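Local structure of MFP2B (Ascaris suum, 2BJR) at residues 332-337 with 343-348; 118-123 with 141-146. The protein enhances polymerization of the major sperm protein (MSP) in the amoeboid motility of nematode sperm, and carries a bound zinc ion. All blocks are in the same frame, centred on the assembly; numbering follows the deposited sequence.

Interaction 1. Residues 332-337 with 343-348; sequences NERATI and EKVLVG
Thr-336 and Glu-343 meet at one end of an antiparallel strand pair: the hydroxyl OG1 of Thr-336 donates to OE2 of Glu-343 at 2.6 Å, reaching the anti side of the carboxylate slightly out of its plane. OG1 gets there because it stands between the backbone N and the carbonyl carbon (chi1 86°), while Glu-343 stretches out fully to meet it. The same carboxylate faces Arg-334 through two waters, one joining NH1 to OE2 and the other NH2 to OE1, which also accepts from Gly-259 N. Both waters lie in the guanidinium plane, so they probably help fix its rotation; the extended arginine brings its charge close enough for single waters to link the groups. Val-345 CG1 touches Arg-334 NH2 at 3.7 Å, and Thr-336 CG2 lies over one guanidinium face, offset toward the rim. Beneath lies the backbone ladder: Ala-335 and Leu-346 form a hydrogen-bonded pair, with Leu-346 N to Ala-335 O at 2.7 Å, and Ile-337 pairs likewise with Lys-344. Gly-348 N closes the other end on Glu-333 O at 3.0 Å; its positive phi is easy for a residue without a side chain. Glu-333 OE2 is hydrogen-bonded to His-352 NE2. Apolar Ala-335, Ile-337 and Leu-346 all touch Leu-317 of strand 313-319, whereas strand 322-329 flanks hairpin 334-339/342-347 through Thr-336–Lys-327 backbone hydrogen bonds, beside a G1 bulge where Glu-333 and Arg-334 face Asp-329.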
ATOM      1  N   ASN A 332      15.735 -13.784   9.584  1.00 26.22           N
ATOM      2  CA  ASN A 332      16.973 -14.199   8.950  1.00 26.78           C
ATOM      3  C   ASN A 332      18.179 -13.410   9.484  1.00 25.21           C
ATOM      4  O   ASN A 332      19.289 -13.502   8.969  1.00 24.61           O
ATOM      5  CB  ASN A 332      16.807 -14.114   7.429  1.00 27.78           C
ATOM      6  CG  ASN A 332      15.694 -15.102   6.879  1.00 33.41           C
ATOM      7  OD1 ASN A 332      15.598 -16.267   7.342  1.00 39.24           O
ATOM      8  ND2 ASN A 332      14.897 -14.660   5.874  1.00 28.39           N
ATOM      9  N   GLU A 333      17.957 -12.635  10.551  1.00 24.07           N
ATOM     10  CA  GLU A 333      18.982 -11.792  11.139  1.00 23.00           C
ATOM     11  C   GLU A 333      19.853 -11.054  10.115  1.00 22.49           C
ATOM     12  O   GLU A 333      21.074 -11.278  10.022  1.00 22.42           O
ATOM     13  CB  GLU A 333      19.850 -12.605  12.099  1.00 23.07           C
ATOM     14  CG  GLU A 333      19.072 -13.102  13.310  1.00 24.65           C
ATOM     15  CD  GLU A 333      19.979 -13.769  14.340  1.00 27.45           C
ATOM     16  OE1 GLU A 333      20.999 -14.345  13.907  1.00 27.02           O
ATOM     17  OE2 GLU A 333      19.706 -13.621  15.570  1.00 25.35           O
ATOM     18  N   ARG A 334      19.231 -10.184   9.327  1.00 20.12           N
ATOM     19  CA  ARG A 334      19.961  -9.345   8.391  1.00 19.30           C
ATOM     20  C   ARG A 334      19.384  -7.932   8.483  1.00 19.46           C
ATOM     21  O   ARG A 334      18.189  -7.780   8.752  1.00 18.77           O
ATOM     22  CB  ARG A 334      19.719  -9.890   6.999  1.00 20.69           C
ATOM     23  CG  ARG A 334      20.601  -9.359   5.915  1.00 20.93           C
ATOM     24  CD  ARG A 334      20.584 -10.256   4.657  1.00 22.67           C
ATOM     25  NE  ARG A 334      21.519  -9.785   3.667  1.00 22.47           N
ATOM     26  CZ  ARG A 334      21.213  -8.963   2.678  1.00 23.63           C
ATOM     27  NH1 ARG A 334      19.996  -8.456   2.582  1.00 23.20           N
ATOM     28  NH2 ARG A 334      22.158  -8.582   1.842  1.00 24.22           N
ATOM     29  N   ALA A 335      20.216  -6.936   8.293  1.00 18.14           N
ATOM     30  CA  ALA A 335      19.764  -5.543   8.267  1.00 19.40           C
ATOM     31  C   ALA A 335      20.691  -4.737   7.392  1.00 19.29           C
ATOM     32  O   ALA A 335      21.932  -4.933   7.384  1.00 19.88           O
ATOM     33  CB  ALA A 335      19.739  -4.972   9.695  1.00 17.93           C
ATOM     34  N   THR A 336      20.106  -3.818   6.631  1.00 19.37           N
ATOM     35  CA  THR A 336      20.884  -2.990   5.714  1.00 18.80           C
ATOM     36  C   THR A 336      20.394  -1.550   5.560  1.00 19.07           C
ATOM     37  O   THR A 336      19.286  -1.220   5.962  1.00 16.98           O
ATOM     38  CB  THR A 336      20.968  -3.642   4.305  1.00 18.84           C
ATOM     39  OG1 THR A 336      19.841  -3.303   3.501  1.00 18.79           O
ATOM     40  CG2 THR A 336      20.893  -5.152   4.329  1.00 20.02           C
ATOM     41  N   ILE A 337      21.278  -0.710   5.017  1.00 17.95           N
ATOM     42  CA  ILE A 337      20.950   0.656   4.654  1.00 19.61           C
ATOM     43  C   ILE A 337      21.549   0.927   3.282  1.00 19.47           C
ATOM     44  O   ILE A 337      22.511   0.245   2.862  1.00 20.63           O
ATOM     45  CB  ILE A 337      21.537   1.670   5.641  1.00 19.71           C
ATOM     46  CG1 ILE A 337      23.047   1.427   5.873  1.00 21.11           C
ATOM     47  CG2 ILE A 337      20.788   1.665   6.906  1.00 20.71           C
ATOM     48  CD1 ILE A 337      23.753   2.604   6.579  1.00 22.16           C
ATOM     49  N   GLU A 343      25.151  -0.538  -0.601  1.00 24.14           N
ATOM     50  CA  GLU A 343      24.261  -1.075   0.428  1.00 23.45           C
ATOM     51  C   GLU A 343      25.168  -1.644   1.520  1.00 23.98           C
ATOM     52  O   GLU A 343      26.012  -2.522   1.255  1.00 24.46           O
ATOM     53  CB  GLU A 343      23.331  -2.131  -0.143  1.00 22.96           C
ATOM     54  CG  GLU A 343      22.352  -2.668   0.888  1.00 21.97           C
ATOM     55  CD  GLU A 343      21.474  -3.798   0.404  1.00 22.00           C
ATOM     56  OE1 GLU A 343      21.851  -4.460  -0.580  1.00 22.64           O
ATOM     57  OE2 GLU A 343      20.404  -4.040   1.020  1.00 20.05           O
ATOM     58  N   LYS A 344      25.043  -1.110   2.729  1.00 23.06           N
ATOM     59  CA  LYS A 344      25.809  -1.609   3.870  1.00 23.66           C
ATOM     60  C   LYS A 344      24.988  -2.677   4.583  1.00 23.72           C
ATOM     61  O   LYS A 344      23.839  -2.443   4.993  1.00 22.97           O
ATOM     62  CB  LYS A 344      26.182  -0.464   4.783  1.00 24.70           C
ATOM     63  CG  LYS A 344      26.759  -0.828   6.152  1.00 26.47           C
ATOM     64  CD  LYS A 344      28.067  -1.598   6.104  1.00 34.29           C
ATOM     65  CE  LYS A 344      28.858  -1.413   7.412  1.00 37.22           C
ATOM     66  NZ  LYS A 344      30.092  -2.274   7.463  1.00 40.33           N
ATOM     67  N   VAL A 345      25.590  -3.846   4.761  1.00 22.40           N
ATOM     68  CA  VAL A 345      24.902  -5.009   5.256  1.00 24.20           C
ATOM     69  C   VAL A 345      25.450  -5.529   6.609  1.00 25.00           C
ATOM     70  O   VAL A 345      26.648  -5.768   6.742  1.00 24.51           O
ATOM     71  CB  VAL A 345      25.001  -6.172   4.209  1.00 24.00           C
ATOM     72  CG1 VAL A 345      24.286  -7.406   4.677  1.00 25.14           C
ATOM     73  CG2 VAL A 345      24.531  -5.720   2.792  1.00 24.99           C
ATOM     74  N   LEU A 346      24.546  -5.737   7.567  1.00 24.64           N
ATOM     75  CA  LEU A 346      24.814  -6.406   8.834  1.00 25.62           C
ATOM     76  C   LEU A 346      24.101  -7.749   8.912  1.00 25.66           C
ATOM     77  O   LEU A 346      22.993  -7.882   8.458  1.00 24.35           O
ATOM     78  CB  LEU A 346      24.361  -5.522  10.020  1.00 25.28           C
ATOM     79  CG  LEU A 346      24.826  -4.085  10.057  1.00 27.63           C
ATOM     80  CD1 LEU A 346      24.356  -3.469  11.382  1.00 28.66           C
ATOM     81  CD2 LEU A 346      26.299  -3.974   9.946  1.00 31.65           C
ATOM     82  N   VAL A 347      24.756  -8.757   9.484  1.00 25.84           N
ATOM     83  CA  VAL A 347      24.151 -10.057   9.693  1.00 26.55           C
ATOM     84  C   VAL A 347      24.487 -10.619  11.069  1.00 27.42           C
ATOM     85  O   VAL A 347      25.511 -10.250  11.670  1.00 25.98           O
ATOM     86  CB  VAL A 347      24.637 -11.131   8.670  1.00 27.25           C
ATOM     87  CG1 VAL A 347      24.246 -10.725   7.275  1.00 28.38           C
ATOM     88  CG2 VAL A 347      26.197 -11.342   8.753  1.00 29.06           C
ATOM     89  N   GLY A 348      23.636 -11.548  11.486  1.00 27.73           N
ATOM     90  CA  GLY A 348      23.846 -12.364  12.672  1.00 29.89           C
ATOM     91  C   GLY A 348      23.847 -11.491  13.897  1.00 30.20           C
ATOM     92  O   GLY A 348      22.992 -10.637  14.024  1.00 30.32           O
TER
HETATM   93  O   HOH W   1      19.038  -6.266   0.763  1.00 20.16           O
HETATM   94  O   HOH W   2      22.366  -7.011  -0.545  1.00 23.55           O

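Interaction 2. Residues 118-123 with 141-146; sequences FPILWS and ARFSHD. With SO4 (sulfate ion), chain E.
Ile-120 and Trp-122 make a buried, mostly apolar contact with Ala-141 and Phe-143, between two strands of one antiparallel sheet that are not direct neighbours: strand 130-135 runs between 117-122 and 140-145, and the two short segments cross at 69° with their axes 8.3 Å apart. No hydrogen bond crosses that gap; side chains fill it, with Ile-120 O also resting 3.6 Å from Phe-143 CE2. Phe-143 fills the middle, its flat ring broad enough to meet both Ile-120 and Trp-122. The indole approaches edge-to-face, with CE3 over one face of the phenyl ring, the centroids 5.3 Å apart and the planes at 53°. At the phenyl rim, CE2 lies 3.8 Å from Trp-122 CB and CZ lies 3.9 Å from Ile-120 CG2. That methyl also reaches Ala-141 CB at 4.0 Å, where a small residue leaves room for the branched isoleucine. With CG anti to the backbone N (chi1 -171°), Trp-122 can pack its benzo edge on Phe-143 while NE1 donates to a sulfate, probably from the crystallisation liquor, 3.1 Å from its O1. Met-160 touches the side chains of both Trp-122 and Phe-143, and Ile-162 touches Ile-120. Residues two apart thus pack on one face of a four-stranded antiparallel sheet, whose twist is consistent with the crossing.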
ATOM      1  N   PHE A 118     -16.482  -4.645 -14.093  1.00 17.98           N
ATOM      2  CA  PHE A 118     -16.193  -4.074 -12.794  1.00 19.06           C
ATOM      3  C   PHE A 118     -15.064  -4.793 -12.082  1.00 18.53           C
ATOM      4  O   PHE A 118     -14.909  -6.012 -12.232  1.00 18.65           O
ATOM      5  CB  PHE A 118     -17.383  -4.041 -11.916  1.00 20.02           C
ATOM      6  CG  PHE A 118     -18.082  -5.309 -11.764  1.00 21.90           C
ATOM      7  CD1 PHE A 118     -17.953  -6.057 -10.604  1.00 26.45           C
ATOM      8  CD2 PHE A 118     -19.008  -5.717 -12.714  1.00 28.31           C
ATOM      9  CE1 PHE A 118     -18.679  -7.233 -10.435  1.00 28.79           C
ATOM     10  CE2 PHE A 118     -19.718  -6.894 -12.552  1.00 29.91           C
ATOM     11  CZ  PHE A 118     -19.573  -7.643 -11.427  1.00 32.50           C
ATOM     12  N   PRO A 119     -14.272  -4.052 -11.338  1.00 18.04           N
ATOM     13  CA  PRO A 119     -13.213  -4.694 -10.545  1.00 18.13           C
ATOM     14  C   PRO A 119     -13.750  -5.705  -9.558  1.00 17.26           C
ATOM     15  O   PRO A 119     -14.835  -5.491  -8.970  1.00 17.24           O
ATOM     16  CB  PRO A 119     -12.560  -3.520  -9.831  1.00 19.00           C
ATOM     17  CG  PRO A 119     -12.891  -2.330 -10.675  1.00 19.44           C
ATOM     18  CD  PRO A 119     -14.261  -2.578 -11.202  1.00 16.43           C
ATOM     19  N   ILE A 120     -13.012  -6.800  -9.370  1.00 16.00           N
ATOM     20  CA  ILE A 120     -13.347  -7.812  -8.385  1.00 16.38           C
ATOM     21  C   ILE A 120     -12.050  -8.320  -7.741  1.00 15.99           C
ATOM     22  O   ILE A 120     -11.070  -8.639  -8.431  1.00 16.09           O
ATOM     23  CB  ILE A 120     -14.233  -8.904  -8.982  1.00 17.47           C
ATOM     24  CG1 ILE A 120     -14.743  -9.847  -7.908  1.00 19.07           C
ATOM     25  CG2 ILE A 120     -13.555  -9.662 -10.109  1.00 15.63           C
ATOM     26  CD1 ILE A 120     -15.895 -10.743  -8.430  1.00 22.28           C
ATOM     27  N   LEU A 121     -12.048  -8.304  -6.417  1.00 15.34           N
ATOM     28  CA  LEU A 121     -10.908  -8.749  -5.618  1.00 15.63           C
ATOM     29  C   LEU A 121     -11.170 -10.100  -4.990  1.00 14.73           C
ATOM     30  O   LEU A 121     -12.036 -10.268  -4.157  1.00 15.37           O
ATOM     31  CB  LEU A 121     -10.604  -7.706  -4.548  1.00 14.22           C
ATOM     32  CG  LEU A 121      -9.391  -8.049  -3.692  1.00 15.81           C
ATOM     33  CD1 LEU A 121      -8.078  -8.025  -4.460  1.00 15.83           C
ATOM     34  CD2 LEU A 121      -9.347  -7.053  -2.562  1.00 17.51           C
ATOM     35  N   TRP A 122     -10.376 -11.071  -5.406  1.00 16.51           N
ATOM     36  CA  TRP A 122     -10.349 -12.399  -4.835  1.00 17.06           C
ATOM     37  C   TRP A 122      -9.436 -12.348  -3.612  1.00 16.94           C
ATOM     38  O   TRP A 122      -8.309 -12.767  -3.651  1.00 18.15           O
ATOM     39  CB  TRP A 122      -9.852 -13.389  -5.885  1.00 16.20           C
ATOM     40  CG  TRP A 122      -9.954 -14.850  -5.569  1.00 16.98           C
ATOM     41  CD1 TRP A 122     -10.417 -15.441  -4.418  1.00 18.76           C
ATOM     42  CD2 TRP A 122      -9.569 -15.910  -6.432  1.00 17.15           C
ATOM     43  NE1 TRP A 122     -10.300 -16.807  -4.507  1.00 19.78           N
ATOM     44  CE2 TRP A 122      -9.799 -17.124  -5.745  1.00 20.27           C
ATOM     45  CE3 TRP A 122      -9.035 -15.960  -7.725  1.00 17.55           C
ATOM     46  CZ2 TRP A 122      -9.511 -18.374  -6.314  1.00 20.82           C
ATOM     47  CZ3 TRP A 122      -8.754 -17.178  -8.280  1.00 20.60           C
ATOM     48  CH2 TRP A 122      -9.010 -18.376  -7.590  1.00 20.97           C
ATOM     49  N   SER A 123      -9.976 -11.818  -2.530  1.00 18.71           N
ATOM     50  CA  SER A 123      -9.218 -11.472  -1.346  1.00 20.33           C
ATOM     51  C   SER A 123      -8.611 -12.692  -0.643  1.00 20.83           C
ATOM     52  O   SER A 123      -7.505 -12.610  -0.081  1.00 21.40           O
ATOM     53  CB  SER A 123     -10.128 -10.691  -0.342  1.00 20.16           C
ATOM     54  OG  SER A 123     -11.504 -11.167  -0.352  1.00 28.45           O
ATOM     55  N   ALA A 141     -15.752 -13.962 -13.726  1.00 17.48           N
ATOM     56  CA  ALA A 141     -14.598 -13.204 -13.252  1.00 16.70           C
ATOM     57  C   ALA A 141     -13.283 -13.753 -13.830  1.00 16.76           C
ATOM     58  O   ALA A 141     -13.062 -14.943 -13.884  1.00 17.24           O
ATOM     59  CB  ALA A 141     -14.539 -13.205 -11.735  1.00 17.73           C
ATOM     60  N   ARG A 142     -12.398 -12.868 -14.224  1.00 15.92           N
ATOM     61  CA  ARG A 142     -11.150 -13.237 -14.803  1.00 16.74           C
ATOM     62  C   ARG A 142     -10.002 -12.549 -14.079  1.00 17.00           C
ATOM     63  O   ARG A 142     -10.079 -11.360 -13.776  1.00 18.06           O
ATOM     64  CB  ARG A 142     -11.084 -12.768 -16.233  1.00 16.90           C
ATOM     65  CG  ARG A 142     -11.914 -13.611 -17.138  1.00 18.41           C
ATOM     66  CD  ARG A 142     -11.887 -13.034 -18.535  1.00 23.00           C
ATOM     67  NE  ARG A 142     -12.498 -13.979 -19.465  1.00 28.75           N
ATOM     68  CZ  ARG A 142     -13.790 -14.037 -19.722  1.00 31.25           C
ATOM     69  NH1 ARG A 142     -14.627 -13.217 -19.125  1.00 32.76           N
ATOM     70  NH2 ARG A 142     -14.256 -14.942 -20.579  1.00 33.54           N
ATOM     71  N   PHE A 143      -8.939 -13.309 -13.879  1.00 16.22           N
ATOM     72  CA  PHE A 143      -7.752 -12.863 -13.152  1.00 17.43           C
ATOM     73  C   PHE A 143      -6.516 -13.242 -13.921  1.00 18.10           C
ATOM     74  O   PHE A 143      -6.374 -14.403 -14.331  1.00 20.16           O
ATOM     75  CB  PHE A 143      -7.713 -13.508 -11.760  1.00 16.05           C
ATOM     76  CG  PHE A 143      -8.964 -13.283 -10.956  1.00 16.94           C
ATOM     77  CD1 PHE A 143     -10.049 -14.139 -11.080  1.00 17.63           C
ATOM     78  CD2 PHE A 143      -9.074 -12.200 -10.105  1.00 16.84           C
ATOM     79  CE1 PHE A 143     -11.198 -13.921 -10.356  1.00 19.41           C
ATOM     80  CE2 PHE A 143     -10.221 -11.965  -9.410  1.00 17.95           C
ATOM     81  CZ  PHE A 143     -11.272 -12.808  -9.513  1.00 16.12           C
ATOM     82  N   SER A 144      -5.616 -12.294 -14.142  1.00 17.64           N
ATOM     83  CA  SER A 144      -4.418 -12.580 -14.918  1.00 17.06           C
ATOM     84  C   SER A 144      -3.216 -12.761 -13.974  1.00 17.45           C
ATOM     85  O   SER A 144      -3.029 -11.969 -13.062  1.00 15.50           O
ATOM     86  CB  SER A 144      -4.159 -11.483 -15.958  1.00 18.78           C
ATOM     87  OG  SER A 144      -4.138 -10.179 -15.407  1.00 18.02           O
ATOM     88  N   HIS A 145      -2.400 -13.783 -14.216  1.00 16.69           N
ATOM     89  CA  HIS A 145      -1.209 -14.001 -13.388  1.00 18.91           C
ATOM     90  C   HIS A 145      -0.349 -15.079 -14.019  1.00 20.21           C
ATOM     91  O   HIS A 145      -0.897 -15.988 -14.667  1.00 20.77           O
ATOM     92  CB  HIS A 145      -1.639 -14.512 -12.036  1.00 18.51           C
ATOM     93  CG  HIS A 145      -2.329 -15.837 -12.089  1.00 18.50           C
ATOM     94  ND1 HIS A 145      -1.698 -16.996 -11.703  1.00 18.34           N
ATOM     95  CD2 HIS A 145      -3.570 -16.200 -12.512  1.00 22.47           C
ATOM     96  CE1 HIS A 145      -2.521 -18.015 -11.876  1.00 19.04           C
ATOM     97  NE2 HIS A 145      -3.663 -17.563 -12.369  1.00 21.87           N
ATOM     98  N   ASP A 146       0.956 -15.010 -13.807  1.00 22.61           N
ATOM     99  CA  ASP A 146       1.854 -16.104 -14.219  1.00 24.25           C
ATOM    100  C   ASP A 146       1.659 -16.473 -15.696  1.00 25.50           C
ATOM    101  O   ASP A 146       1.797 -17.652 -16.077  1.00 26.73           O
ATOM    102  CB  ASP A 146       1.606 -17.338 -13.348  1.00 24.57           C
ATOM    103  CG  ASP A 146       1.753 -17.047 -11.820  1.00 29.04           C
ATOM    104  OD1 ASP A 146       2.855 -16.562 -11.444  1.00 31.60           O
ATOM    105  OD2 ASP A 146       0.828 -17.197 -10.946  1.00 28.31           O
TER
HETATM  106  S   SO4 E1371     -10.918 -19.821  -2.294  1.00 46.14           S
HETATM  107  O1  SO4 E1371     -11.647 -18.547  -2.292  1.00 50.19           O
HETATM  108  O2  SO4 E1371      -9.726 -19.629  -3.092  1.00 49.96           O
HETATM  109  O3  SO4 E1371     -10.618 -20.141  -0.881  1.00 52.97           O
HETATM  110  O4  SO4 E1371     -11.773 -20.841  -2.852  1.00 49.01           O

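In the fold
Interaction 2 comes first along the chain and closes before interaction 1 opens. Their centres lie about 36 Å apart and their nearest atoms about 21 Å apart, so neither touches the other. They belong to the two successive cytosolic motility protein regions, residues 8-167 and 192-361, and to separate antiparallel sheets. Interaction 1 joins adjacent strands of a hairpin, 334-339 and 342-347, by main-chain bonds and a polar cluster; interaction 2 spans strands 117-122 and 140-145 mainly by side chains, without a hydrogen bond between the segments. Both lie away from the zinc site of His-86, Cys-174, Cys-176 and Cys-179, and each is local to one of two related family regions, consistent with a protein built from two similar parts.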